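Local coordinates for protein phosphodiesterase (Trypanosoma brucei brucei, PDB 5H2Q) that belongs to the phosphodiesterase family of the HD clan, with an all-helical fold that holds a zinc and magnesium site and, beside it, the ligand LLI, at residues A[209-214]-A[303-308]; A[200-205]-A[240-245]; A[195-200]-A[229-234]; A[308-311]-A[317-320]. All blocks are in the same frame, centred on the assembly; numbering follows the deposited sequence.

Contact 1: A[209-214]-A[303-308]; sequences EFLEKY and APFFQK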
loop_
_atom_site.group_PDB
_atom_site.type_symbol
_atom_site.label_atom_id
_atom_site.label_comp_id
_atom_site.label_asym_id
_atom_site.label_seq_id
_atom_site.Cartn_x
_atom_site.Cartn_y
_atom_site.Cartn_z
ATOM N N GLU A 209 12.687 -1.606 12.538
ATOM C CA GLU A 209 13.627 -0.514 12.313
ATOM C C GLU A 209 12.833 0.802 12.106
ATOM O O GLU A 209 12.985 1.734 12.900
ATOM C CB GLU A 209 14.519 -0.824 11.118
ATOM C CG GLU A 209 15.568 0.224 10.843
ATOM C CD GLU A 209 16.189 0.134 9.468
ATOM O OE1 GLU A 209 16.230 -0.977 8.889
ATOM O OE2 GLU A 209 16.689 1.177 8.994
ATOM N N PHE A 210 11.941 0.849 11.084
ATOM C CA PHE A 210 11.124 2.052 10.868
ATOM C C PHE A 210 10.224 2.407 12.028
ATOM O O PHE A 210 10.132 3.596 12.354
ATOM C CB PHE A 210 10.309 1.941 9.583
ATOM C CG PHE A 210 11.193 2.187 8.400
ATOM C CD1 PHE A 210 11.452 3.484 7.960
ATOM C CD2 PHE A 210 11.767 1.124 7.709
ATOM C CE1 PHE A 210 12.279 3.713 6.855
ATOM C CE2 PHE A 210 12.580 1.354 6.597
ATOM C CZ PHE A 210 12.839 2.646 6.182
ATOM N N LEU A 211 9.543 1.400 12.636
ATOM C CA LEU A 211 8.646 1.604 13.772
ATOM C C LEU A 211 9.379 2.217 14.973
ATOM O O LEU A 211 8.925 3.226 15.498
ATOM C CB LEU A 211 7.880 0.323 14.190
ATOM C CG LEU A 211 6.993 0.440 15.473
ATOM C CD1 LEU A 211 5.907 1.518 15.314
ATOM C CD2 LEU A 211 6.369 -0.882 15.857
ATOM N N GLU A 212 10.494 1.618 15.397
ATOM C CA GLU A 212 11.210 2.139 16.563
ATOM C C GLU A 212 11.900 3.489 16.268
ATOM O O GLU A 212 11.921 4.342 17.163
ATOM C CB GLU A 212 12.155 1.088 17.180
ATOM C CG GLU A 212 11.419 -0.128 17.753
ATOM C CD GLU A 212 10.338 0.050 18.810
ATOM O OE1 GLU A 212 9.398 -0.779 18.832
ATOM O OE2 GLU A 212 10.429 0.997 19.623
ATOM N N LYS A 213 12.360 3.725 15.009
ATOM C CA LYS A 213 12.955 5.006 14.610
ATOM C C LYS A 213 11.919 6.141 14.721
ATOM O O LYS A 213 12.258 7.245 15.162
ATOM C CB LYS A 213 13.563 4.953 13.199
ATOM C CG LYS A 213 14.452 6.154 12.887
ATOM C CD LYS A 213 14.995 6.184 11.465
ATOM C CE LYS A 213 15.648 7.525 11.198
ATOM N NZ LYS A 213 16.174 7.641 9.813
ATOM N N TYR A 214 10.658 5.850 14.375
ATOM C CA TYR A 214 9.570 6.816 14.463
ATOM C C TYR A 214 9.248 7.104 15.925
ATOM O O TYR A 214 9.186 8.272 16.310
ATOM C CB TYR A 214 8.325 6.291 13.721
ATOM C CG TYR A 214 7.062 7.097 13.930
ATOM C CD1 TYR A 214 6.871 8.317 13.277
ATOM C CD2 TYR A 214 6.018 6.605 14.708
ATOM C CE1 TYR A 214 5.700 9.053 13.451
ATOM C CE2 TYR A 214 4.854 7.346 14.911
ATOM C CZ TYR A 214 4.689 8.561 14.261
ATOM O OH TYR A 214 3.527 9.278 14.438
ATOM N N ALA A 303 -1.108 -5.404 15.838
ATOM C CA ALA A 303 -1.541 -4.820 17.109
ATOM C C ALA A 303 -0.453 -3.967 17.785
ATOM O O ALA A 303 -0.754 -2.786 18.029
ATOM C CB ALA A 303 -2.106 -5.881 18.053
ATOM N N PRO A 304 0.822 -4.423 17.990
ATOM C CA PRO A 304 1.824 -3.524 18.588
ATOM C C PRO A 304 2.086 -2.290 17.729
ATOM O O PRO A 304 2.183 -1.199 18.265
ATOM C CB PRO A 304 3.086 -4.404 18.707
ATOM C CG PRO A 304 2.573 -5.796 18.672
ATOM C CD PRO A 304 1.397 -5.768 17.765
ATOM N N PHE A 305 2.147 -2.452 16.389
ATOM C CA PHE A 305 2.383 -1.317 15.494
ATOM C C PHE A 305 1.320 -0.202 15.679
ATOM O O PHE A 305 1.695 0.948 15.904
ATOM C CB PHE A 305 2.448 -1.789 14.027
ATOM C CG PHE A 305 2.570 -0.672 13.020
ATOM C CD1 PHE A 305 3.804 -0.117 12.720
ATOM C CD2 PHE A 305 1.439 -0.149 12.399
ATOM C CE1 PHE A 305 3.919 0.908 11.771
ATOM C CE2 PHE A 305 1.551 0.877 11.451
ATOM C CZ PHE A 305 2.789 1.392 11.141
ATOM N N PHE A 306 0.027 -0.540 15.564
ATOM C CA PHE A 306 -1.036 0.471 15.645
ATOM C C PHE A 306 -1.183 1.032 17.050
ATOM O O PHE A 306 -1.313 2.242 17.198
ATOM C CB PHE A 306 -2.365 -0.051 15.130
ATOM C CG PHE A 306 -2.426 -0.156 13.617
ATOM C CD1 PHE A 306 -2.636 0.975 12.831
ATOM C CD2 PHE A 306 -2.338 -1.391 12.988
ATOM C CE1 PHE A 306 -2.726 0.870 11.433
ATOM C CE2 PHE A 306 -2.417 -1.494 11.589
ATOM C CZ PHE A 306 -2.643 -0.367 10.826
ATOM N N GLN A 307 -1.120 0.169 18.082
ATOM C CA GLN A 307 -1.211 0.654 19.463
ATOM C C GLN A 307 -0.129 1.699 19.760
ATOM O O GLN A 307 -0.453 2.749 20.312
ATOM C CB GLN A 307 -1.143 -0.536 20.467
ATOM C CG GLN A 307 -1.345 -0.157 21.944
ATOM C CD GLN A 307 -2.781 0.188 22.253
ATOM O OE1 GLN A 307 -3.646 -0.687 22.383
ATOM N NE2 GLN A 307 -3.068 1.477 22.365
ATOM N N LYS A 308 1.134 1.421 19.373
ATOM C CA LYS A 308 2.304 2.267 19.621
ATOM C C LYS A 308 2.242 3.598 18.858
ATOM O O LYS A 308 2.607 4.640 19.417
ATOM C CB LYS A 308 3.614 1.535 19.304
ATOM C CG LYS A 308 3.981 0.418 20.297
ATOM C CD LYS A 308 5.171 -0.396 19.765
ATOM C CE LYS A 308 5.633 -1.486 20.709
ATOM N NZ LYS A 308 6.752 -2.276 20.117
#
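Leu211 projects from helix 207-217 against Phe305 and Lys308 of helix 290-312, and its side chain contributes the largest single share of this contact. With CG anti to the backbone N (chi1 175°), the fork beyond CB points across to helix 290-312. One branch, CD1, comes obliquely to the Phe305 ring, with CD1 of the ring 3.7 Å from Leu211 CD1 and CE1 slightly farther off. The other branch, CD2, settles over the helix surface: Phe305 CA is 4.0 Å from Leu211 CD2, while Lys308 CD stands 4.1 Å from that same methyl. Lys308 is fully extended beyond CG, crosses Leu211 at about a right angle and lays its CD across the CD2 methyl before its ammonium reaches Glu212. There Lys308 NZ meets Glu212 OE1 at 3.3 Å in a weak, long salt bridge, for which the glutamate chain bends at chi2 (-56°). The two segment axes run 20° from parallel and 11.2 Å apart, a spacing bridged by large side chains. Inward, the phenyl group of Phe305 also packs on Ala240 and Ile243, while Leu211 touches Ile309. The chemistry is therefore graded: hydrocarbon packing joins the helices on the inside, whereas the solvent-facing ion pair, being long, probably adds only modestly to their attraction.

Contact 2: A[200-205]-A[240-245]; sequences LATDMA and AGDISN. With ZN (zinc ion), chain C; LLI ((4~{a}~{S},8~{a}~{R})-2-cycloheptyl-4-[4-methoxy-3-[2-(2-oxidanylideneimidazolidin-1-yl)ethoxy]phenyl]-4~{a},5,8,8~{a}-tetrahydrophthalazin-1-one), chain E.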
loop_
_atom_site.group_PDB
_atom_site.type_symbol
_atom_site.label_atom_id
_atom_site.label_comp_id
_atom_site.label_asym_id
_atom_site.label_seq_id
_atom_site.Cartn_x
_atom_site.Cartn_y
_atom_site.Cartn_z
ATOM N N LEU A 200 10.646 2.325 -0.086
ATOM C CA LEU A 200 11.706 1.526 0.549
ATOM C C LEU A 200 11.340 1.125 1.989
ATOM O O LEU A 200 11.729 0.046 2.444
ATOM C CB LEU A 200 13.042 2.260 0.491
ATOM C CG LEU A 200 13.620 2.548 -0.919
ATOM C CD1 LEU A 200 14.895 3.357 -0.810
ATOM C CD2 LEU A 200 13.925 1.252 -1.688
ATOM N N ALA A 201 10.550 1.957 2.681
ATOM C CA ALA A 201 10.057 1.685 4.034
ATOM C C ALA A 201 9.044 0.533 4.145
ATOM O O ALA A 201 8.696 0.125 5.268
ATOM C CB ALA A 201 9.462 2.941 4.628
ATOM N N THR A 202 8.509 0.048 2.989
ATOM C CA THR A 202 7.538 -1.038 2.981
ATOM C C THR A 202 8.164 -2.436 3.095
ATOM O O THR A 202 7.414 -3.404 3.169
ATOM C CB THR A 202 6.589 -0.962 1.791
ATOM O OG1 THR A 202 7.352 -1.172 0.613
ATOM C CG2 THR A 202 5.820 0.366 1.748
ATOM N N ASP A 203 9.510 -2.540 3.072
ATOM C CA ASP A 203 10.181 -3.838 3.206
ATOM C C ASP A 203 9.952 -4.296 4.677
ATOM O O ASP A 203 10.512 -3.687 5.599
ATOM C CB ASP A 203 11.688 -3.737 2.866
ATOM C CG ASP A 203 12.406 -5.056 3.045
ATOM O OD1 ASP A 203 11.745 -6.032 3.440
ATOM O OD2 ASP A 203 13.611 -5.123 2.711
ATOM N N MET A 204 9.148 -5.355 4.881
ATOM C CA MET A 204 8.817 -5.832 6.244
ATOM C C MET A 204 10.026 -6.372 7.039
ATOM O O MET A 204 9.944 -6.454 8.272
ATOM C CB MET A 204 7.679 -6.837 6.256
ATOM C CG MET A 204 6.326 -6.245 5.973
ATOM S SD MET A 204 5.836 -4.986 7.187
ATOM C CE MET A 204 5.476 -5.970 8.620
ATOM N N ALA A 205 11.151 -6.676 6.353
ATOM C CA ALA A 205 12.383 -7.079 7.030
ATOM C C ALA A 205 12.873 -5.873 7.860
ATOM O O ALA A 205 13.569 -6.061 8.856
ATOM C CB ALA A 205 13.439 -7.498 6.021
ATOM N N ALA A 240 1.430 1.591 7.589
ATOM C CA ALA A 240 0.099 1.382 8.150
ATOM C C ALA A 240 -0.909 0.977 7.090
ATOM O O ALA A 240 -1.675 0.046 7.301
ATOM C CB ALA A 240 -0.374 2.624 8.904
ATOM N N GLY A 241 -0.878 1.624 5.925
ATOM C CA GLY A 241 -1.777 1.210 4.862
ATOM C C GLY A 241 -1.473 -0.203 4.402
ATOM O O GLY A 241 -2.383 -1.002 4.199
ATOM N N ASP A 242 -0.172 -0.551 4.321
ATOM C CA ASP A 242 0.242 -1.892 3.892
ATOM C C ASP A 242 -0.237 -2.997 4.823
ATOM O O ASP A 242 -0.577 -4.082 4.345
ATOM C CB ASP A 242 1.753 -1.950 3.743
ATOM C CG ASP A 242 2.235 -2.401 2.386
ATOM O OD1 ASP A 242 1.387 -2.887 1.578
ATOM O OD2 ASP A 242 3.456 -2.381 2.173
ATOM N N ILE A 243 -0.282 -2.723 6.138
ATOM C CA ILE A 243 -0.721 -3.736 7.103
ATOM C C ILE A 243 -2.124 -3.435 7.669
ATOM O O ILE A 243 -2.499 -3.962 8.723
ATOM C CB ILE A 243 0.328 -4.010 8.204
ATOM C CG1 ILE A 243 0.580 -2.776 9.126
ATOM C CG2 ILE A 243 1.630 -4.557 7.601
ATOM C CD1 ILE A 243 1.579 -3.136 10.360
ATOM N N SER A 244 -2.921 -2.613 6.945
ATOM C CA SER A 244 -4.266 -2.199 7.384
ATOM C C SER A 244 -5.410 -3.213 7.156
ATOM O O SER A 244 -6.527 -2.927 7.571
ATOM C CB SER A 244 -4.661 -0.900 6.674
ATOM O OG SER A 244 -4.863 -1.197 5.299
ATOM N N ASN A 245 -5.183 -4.358 6.488
ATOM C CA ASN A 245 -6.288 -5.303 6.232
ATOM C C ASN A 245 -6.932 -5.784 7.541
ATOM O O ASN A 245 -8.125 -6.056 7.573
ATOM C CB ASN A 245 -5.824 -6.521 5.435
ATOM C CG ASN A 245 -5.221 -6.284 4.069
ATOM O OD1 ASN A 245 -4.454 -7.128 3.597
ATOM N ND2 ASN A 245 -5.568 -5.183 3.378
HETATM ZN ZN ZN C . 1.763 -3.502 -0.457
HETATM C C2 LLI E . -0.911 -11.100 6.290
HETATM C C3 LLI E . -1.989 -10.379 5.732
HETATM O O1 LLI E . -1.244 -12.216 7.019
HETATM C C12 LLI E . 2.370 -8.137 3.874
HETATM C C14 LLI E . 3.651 -8.561 3.111
HETATM C C15 LLI E . 4.771 -9.037 4.032
HETATM C C16 LLI E . 2.627 -6.878 4.717
HETATM C C17 LLI E . 3.422 -5.831 3.975
HETATM C C18 LLI E . 4.126 -7.425 2.191
HETATM C C19 LLI E . 4.182 -6.103 2.914
HETATM C C21 LLI E . 5.193 -10.283 6.164
HETATM C C22 LLI E . 5.017 -11.851 6.199
HETATM C C23 LLI E . 4.950 -9.598 7.544
HETATM C C24 LLI E . 5.909 -12.652 7.150
HETATM C C25 LLI E . 5.781 -10.032 8.750
HETATM C C26 LLI E . 5.355 -11.355 9.397
HETATM C C27 LLI E . 5.479 -12.673 8.616
HETATM C C28 LLI E . -0.180 -12.968 7.621
HETATM C C29 LLI E . -0.805 -14.174 8.260
HETATM C C4 LLI E . 0.393 -10.734 5.986
HETATM C C5 LLI E . -1.734 -9.320 4.866
HETATM C C6 LLI E . 0.645 -9.669 5.122
HETATM C C7 LLI E . -0.426 -8.975 4.565
HETATM O O8 LLI E . -3.237 -10.788 6.118
HETATM C C9 LLI E . -4.363 -10.255 5.413
HETATM C C10 LLI E . 2.043 -9.296 4.801
HETATM N N11 LLI E . 2.973 -10.041 5.373
HETATM N N13 LLI E . 4.289 -9.751 5.126
HETATM O O20 LLI E . 5.951 -8.799 3.829
HETATM N N30 LLI E . -1.111 -15.244 7.296
HETATM C C31 LLI E . -0.180 -15.642 6.236
HETATM C C32 LLI E . -2.376 -15.693 7.030
HETATM C C33 LLI E . -0.958 -16.725 5.498
HETATM N N34 LLI E . -2.313 -16.541 5.992
HETATM O O35 LLI E . -3.376 -15.399 7.670
HETATM O O HOH W 1 4.936 -2.625 4.416
HETATM O O HOH W 2 3.979 -3.672 0.065
HETATM O O HOH W 3 1.879 -5.486 0.468
#
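The zinc site of this phosphodiesterase forms one side of the contact, where Asp242, at the end of helix 227-242, faces Thr202 in the loop after helix 185-200. Asp242 OD1 binds the zinc ion at 2.2 Å, and His92, His128 and Asp129 are the other protein ligands. The second carboxylate oxygen serves water instead. Water 1 donates to Asp242 OD2 at 2.7 Å and to the backbone carbonyl Thr202 O at 2.9 Å, thereby linking the two segments; water 2, itself a zinc ligand, also donates to Asp242 OD2. Beside this network Thr202 turns its carbon face to the aspartate, with Thr202 CB 3.5 Å from Asp242 OD2, while its OG1 is hydrogen-bonded to Val199 O. Farther along, the methyl CE of Met204 lies 4.2 Å from Ile243 CG2, and the methionine chain, bent at both chi2 (-61°) and chi3 (-73°), folds against LLI. Met204 CG is 3.4 Å from LLI O20, and Ile243 CG2 is 3.8 Å from LLI C16, so both residues line the ligand pocket. An Asx turn, in which Asp203 OD1 accepts from Ala205 N, spans Met204 in the loop. No direct hydrogen bond joins the segments. One oxygen of Asp242 is thus committed to the metal and the other to ordered water, and this sharing should fix how the carboxylate is rotated.

Contact 3: A[195-200]-A[229-234]; sequences MIDCVL and HRQMTM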
loop_
_atom_site.group_PDB
_atom_site.type_symbol
_atom_site.label_atom_id
_atom_site.label_comp_id
_atom_site.label_asym_id
_atom_site.label_seq_id
_atom_site.Cartn_x
_atom_site.Cartn_y
_atom_site.Cartn_z
ATOM N N MET A 195 8.560 9.825 -2.036
ATOM C CA MET A 195 7.930 8.636 -2.644
ATOM C C MET A 195 8.870 7.424 -2.522
ATOM O O MET A 195 8.471 6.364 -2.039
ATOM C CB MET A 195 7.579 8.904 -4.123
ATOM C CG MET A 195 7.163 7.650 -4.877
ATOM S SD MET A 195 7.013 8.010 -6.636
ATOM C CE MET A 195 8.773 7.986 -7.124
ATOM N N ILE A 196 10.119 7.606 -2.947
ATOM C CA ILE A 196 11.138 6.562 -2.928
ATOM C C ILE A 196 11.390 6.087 -1.493
ATOM O O ILE A 196 11.304 4.875 -1.251
ATOM C CB ILE A 196 12.412 7.048 -3.705
ATOM C CG1 ILE A 196 12.082 7.101 -5.234
ATOM C CG2 ILE A 196 13.637 6.129 -3.428
ATOM C CD1 ILE A 196 13.047 7.989 -6.079
ATOM N N ASP A 197 11.556 7.016 -0.517
ATOM C CA ASP A 197 11.770 6.604 0.877
ATOM C C ASP A 197 10.575 5.841 1.444
ATOM O O ASP A 197 10.770 4.825 2.104
ATOM C CB ASP A 197 12.167 7.792 1.767
ATOM C CG ASP A 197 13.604 8.295 1.573
ATOM O OD1 ASP A 197 14.437 7.548 1.006
ATOM O OD2 ASP A 197 13.901 9.412 2.018
ATOM N N CYS A 198 9.340 6.252 1.075
ATOM C CA CYS A 198 8.126 5.572 1.495
ATOM C C CYS A 198 8.064 4.165 0.950
ATOM O O CYS A 198 7.689 3.250 1.693
ATOM C CB CYS A 198 6.899 6.358 1.071
ATOM S SG CYS A 198 6.585 7.791 2.100
ATOM N N VAL A 199 8.395 4.002 -0.345
ATOM C CA VAL A 199 8.384 2.663 -0.960
ATOM C C VAL A 199 9.448 1.779 -0.305
ATOM O O VAL A 199 9.160 0.626 0.042
ATOM C CB VAL A 199 8.500 2.702 -2.498
ATOM C CG1 VAL A 199 8.592 1.284 -3.095
ATOM C CG2 VAL A 199 7.324 3.480 -3.092
ATOM N N LEU A 200 10.646 2.325 -0.086
ATOM C CA LEU A 200 11.706 1.526 0.549
ATOM C C LEU A 200 11.340 1.125 1.989
ATOM O O LEU A 200 11.729 0.046 2.444
ATOM C CB LEU A 200 13.042 2.260 0.491
ATOM C CG LEU A 200 13.620 2.548 -0.919
ATOM C CD1 LEU A 200 14.895 3.357 -0.810
ATOM C CD2 LEU A 200 13.925 1.252 -1.688
ATOM N N HIS A 229 11.061 14.240 10.837
ATOM C CA HIS A 229 9.810 13.967 11.527
ATOM C C HIS A 229 8.678 13.673 10.524
ATOM O O HIS A 229 7.992 12.663 10.679
ATOM C CB HIS A 229 9.433 15.148 12.454
ATOM C CG HIS A 229 10.132 15.122 13.782
ATOM N ND1 HIS A 229 11.519 15.010 13.877
ATOM C CD2 HIS A 229 9.615 15.189 15.032
ATOM C CE1 HIS A 229 11.795 15.017 15.175
ATOM N NE2 HIS A 229 10.686 15.125 15.912
ATOM N N ARG A 230 8.501 14.538 9.483
ATOM C CA ARG A 230 7.413 14.327 8.512
ATOM C C ARG A 230 7.656 13.089 7.641
ATOM O O ARG A 230 6.704 12.338 7.400
ATOM C CB ARG A 230 7.139 15.580 7.671
ATOM C CG ARG A 230 6.715 16.778 8.526
ATOM C CD ARG A 230 6.057 17.911 7.743
ATOM N NE ARG A 230 6.824 18.291 6.558
ATOM C CZ ARG A 230 7.844 19.143 6.554
ATOM N NH1 ARG A 230 8.250 19.711 7.685
ATOM N NH2 ARG A 230 8.473 19.427 5.424
ATOM N N GLN A 231 8.912 12.860 7.215
ATOM C CA GLN A 231 9.274 11.671 6.415
ATOM C C GLN A 231 9.003 10.391 7.201
ATOM O O GLN A 231 8.449 9.448 6.654
ATOM C CB GLN A 231 10.729 11.684 5.924
ATOM C CG GLN A 231 11.059 10.503 4.982
ATOM C CD GLN A 231 10.249 10.531 3.691
ATOM O OE1 GLN A 231 10.287 11.511 2.937
ATOM N NE2 GLN A 231 9.456 9.479 3.437
ATOM N N MET A 232 9.375 10.363 8.487
ATOM C CA MET A 232 9.087 9.201 9.312
ATOM C C MET A 232 7.585 8.981 9.463
ATOM O O MET A 232 7.153 7.842 9.441
ATOM C CB MET A 232 9.832 9.261 10.663
ATOM C CG MET A 232 11.334 8.970 10.541
ATOM S SD MET A 232 11.860 7.422 9.765
ATOM C CE MET A 232 10.740 6.273 10.524
ATOM N N THR A 233 6.770 10.067 9.567
ATOM C CA THR A 233 5.321 9.957 9.628
ATOM C C THR A 233 4.824 9.372 8.280
ATOM O O THR A 233 3.950 8.507 8.283
ATOM C CB THR A 233 4.678 11.324 9.928
ATOM O OG1 THR A 233 5.202 11.818 11.170
ATOM C CG2 THR A 233 3.180 11.246 10.018
ATOM N N MET A 234 5.369 9.864 7.155
ATOM C CA MET A 234 4.994 9.348 5.824
ATOM C C MET A 234 5.326 7.844 5.720
ATOM O O MET A 234 4.482 7.068 5.286
ATOM C CB MET A 234 5.752 10.103 4.724
ATOM C CG MET A 234 5.324 11.571 4.588
ATOM S SD MET A 234 6.132 12.396 3.219
ATOM C CE MET A 234 5.239 11.637 1.821
HETATM O O HOH W 4 12.904 11.888 2.398
#
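The side chains of Asp197 and Gln231 cross at about a right angle, their carboxylate and amide planes 86° apart. The amide nitrogen is not aimed at the acid: Gln231 NE2 lies 3.6 Å from Asp197 CB, alongside the methylene, and its hydrogen bond goes instead to Asp235 OD1. What joins the polar ends is water 4, which donates to Asp197 OD2 and to Gln231 OE1, 2.7 Å from each. Gln231 OE1 is shared with Ser194 OG, so both ends of the amide are occupied. A bend at chi2 (63°) swings this amide toward helix 185-200. On the buried side Cys198 SG touches two residues of the other helix, 3.6 Å from Gln231 NE2 and equally far from Met234 CB. The methionine then curls at chi3, bringing its CE round to the same sulfur. Helix 115-127 backs this inner face, Cys198 touching Thr124 and Met234 touching Glu117. With segment axes 9.7 Å apart and crossing at -47°, this is plain helix-to-helix packing of the all-helical phosphodiesterase fold, joined by a water bridge between polar ends and by the buried Cys198 sulfur.

Contact 4: A[308-311]-A[317-320]; sequences KIVD and MQWT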
loop_
_atom_site.group_PDB
_atom_site.type_symbol
_atom_site.label_atom_id
_atom_site.label_comp_id
_atom_site.label_asym_id
_atom_site.label_seq_id
_atom_site.Cartn_x
_atom_site.Cartn_y
_atom_site.Cartn_z
ATOM N N LYS A 308 1.134 1.421 19.373
ATOM C CA LYS A 308 2.304 2.267 19.621
ATOM C C LYS A 308 2.242 3.598 18.858
ATOM O O LYS A 308 2.607 4.640 19.417
ATOM C CB LYS A 308 3.614 1.535 19.304
ATOM C CG LYS A 308 3.981 0.418 20.297
ATOM C CD LYS A 308 5.171 -0.396 19.765
ATOM C CE LYS A 308 5.633 -1.486 20.709
ATOM N NZ LYS A 308 6.752 -2.276 20.117
ATOM N N ILE A 309 1.825 3.557 17.571
ATOM C CA ILE A 309 1.775 4.796 16.798
ATOM C C ILE A 309 0.612 5.686 17.264
ATOM O O ILE A 309 0.801 6.905 17.302
ATOM C CB ILE A 309 1.839 4.603 15.250
ATOM C CG1 ILE A 309 0.526 4.011 14.697
ATOM C CG2 ILE A 309 3.091 3.790 14.856
ATOM C CD1 ILE A 309 0.478 3.821 13.134
ATOM N N VAL A 310 -0.540 5.083 17.659
ATOM C CA VAL A 310 -1.730 5.774 18.182
ATOM C C VAL A 310 -1.362 6.451 19.514
ATOM O O VAL A 310 -1.559 7.653 19.655
ATOM C CB VAL A 310 -3.008 4.885 18.293
ATOM C CG1 VAL A 310 -4.113 5.586 19.079
ATOM C CG2 VAL A 310 -3.529 4.474 16.914
ATOM N N ASP A 311 -0.751 5.689 20.450
ATOM C CA ASP A 311 -0.343 6.205 21.757
ATOM C C ASP A 311 0.741 7.286 21.693
ATOM O O ASP A 311 0.687 8.212 22.503
ATOM C CB ASP A 311 0.080 5.057 22.706
ATOM C CG ASP A 311 -1.018 4.057 23.046
ATOM O OD1 ASP A 311 -2.186 4.310 22.689
ATOM O OD2 ASP A 311 -0.699 3.004 23.638
ATOM N N MET A 317 -6.324 7.905 14.997
ATOM C CA MET A 317 -6.334 6.564 14.391
ATOM C C MET A 317 -6.648 5.455 15.427
ATOM O O MET A 317 -6.427 4.283 15.143
ATOM C CB MET A 317 -5.010 6.281 13.659
ATOM C CG MET A 317 -4.968 6.823 12.226
ATOM S SD MET A 317 -3.318 6.666 11.541
ATOM C CE MET A 317 -3.261 4.803 11.249
ATOM N N GLN A 318 -7.233 5.817 16.592
ATOM C CA GLN A 318 -7.600 4.853 17.650
ATOM C C GLN A 318 -8.515 3.702 17.157
ATOM O O GLN A 318 -8.384 2.581 17.652
ATOM C CB GLN A 318 -8.219 5.611 18.857
ATOM C CG GLN A 318 -8.709 4.739 20.038
ATOM C CD GLN A 318 -7.622 3.887 20.665
ATOM O OE1 GLN A 318 -6.516 4.356 20.967
ATOM N NE2 GLN A 318 -7.924 2.619 20.892
ATOM N N TRP A 319 -9.397 3.955 16.149
ATOM C CA TRP A 319 -10.304 2.944 15.596
ATOM C C TRP A 319 -9.554 1.722 15.030
ATOM O O TRP A 319 -10.139 0.624 14.972
ATOM C CB TRP A 319 -11.248 3.545 14.531
ATOM C CG TRP A 319 -10.692 3.534 13.123
ATOM C CD1 TRP A 319 -10.672 2.476 12.260
ATOM C CD2 TRP A 319 -10.068 4.629 12.430
ATOM N NE1 TRP A 319 -10.054 2.834 11.082
ATOM C CE2 TRP A 319 -9.701 4.157 11.147
ATOM C CE3 TRP A 319 -9.796 5.971 12.763
ATOM C CZ2 TRP A 319 -9.079 4.981 10.194
ATOM C CZ3 TRP A 319 -9.171 6.785 11.821
ATOM C CH2 TRP A 319 -8.804 6.285 10.560
ATOM N N THR A 320 -8.314 1.947 14.528
ATOM C CA THR A 320 -7.474 0.891 13.919
ATOM C C THR A 320 -7.156 -0.162 14.993
ATOM O O THR A 320 -7.278 -1.357 14.733
ATOM C CB THR A 320 -6.201 1.439 13.250
ATOM O OG1 THR A 320 -5.357 2.064 14.203
ATOM C CG2 THR A 320 -6.479 2.364 12.062
#
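Val310 and Met317 meet where helix 290-312 gives way to helix 318-334, at the junction of two consecutive helices joined by a short loop. Apolar packing comes first. Val310 CG2 lies 4.0 Å from Met317 CB, and the terminal methyls also approach, Ile309 CD1 standing 4.3 Å from Met317 CE. The methionine reaches that position by bending only at chi3 (73°), and it packs onward against Phe306 and Phe103. A second group of contacts sets the valine methyls against oxygens. Val310 CG1, anti to the backbone N (chi1 169°), is 3.3 Å from Gln318 OE1, the two side chains crossing at about a right angle; the other methyl, CG2, rests 3.4 Å from Met317 O. These are van der Waals touches, and the polar pairing of the glutamine amide lies elsewhere, through NE2 to Asp322 OD1. Hydrogen bonds make up the third group, and none spans the two segments directly. The loop is held by Gln315 NE2, which binds Val310 O. Within 317-320 one carbonyl takes two donors from a single residue: Met317 O accepts Thr320 N at 3.1 Å and Thr320 OG1 at 2.6 Å, the hydroxyl approaching almost straight on, with a C=O...OG1 angle of 164°.

Overall arrangement
From the N terminus, helix 185-200 opens contact 3, the loop after it opens contact 2, and helix 207-217 opens contact 1. They close in the same order: contact 3 on helix 227-242, contact 2 at its C-terminal end and the residues just after, and contact 1 much later on helix 290-312. Each therefore crosses the other two, and none nests. Contact 4 follows in series after contacts 2 and 3; it starts at Lys308, where contact 1 ends, and closes a short loop onto helix 318-334. Contact 1 touches all the others, Phe210 packing on Ala201 of contact 2, Tyr214 on Thr233 of contact 3 and Phe306 on Thr320 of contact 4, so the metal-site helix is tied to the C-terminal helices.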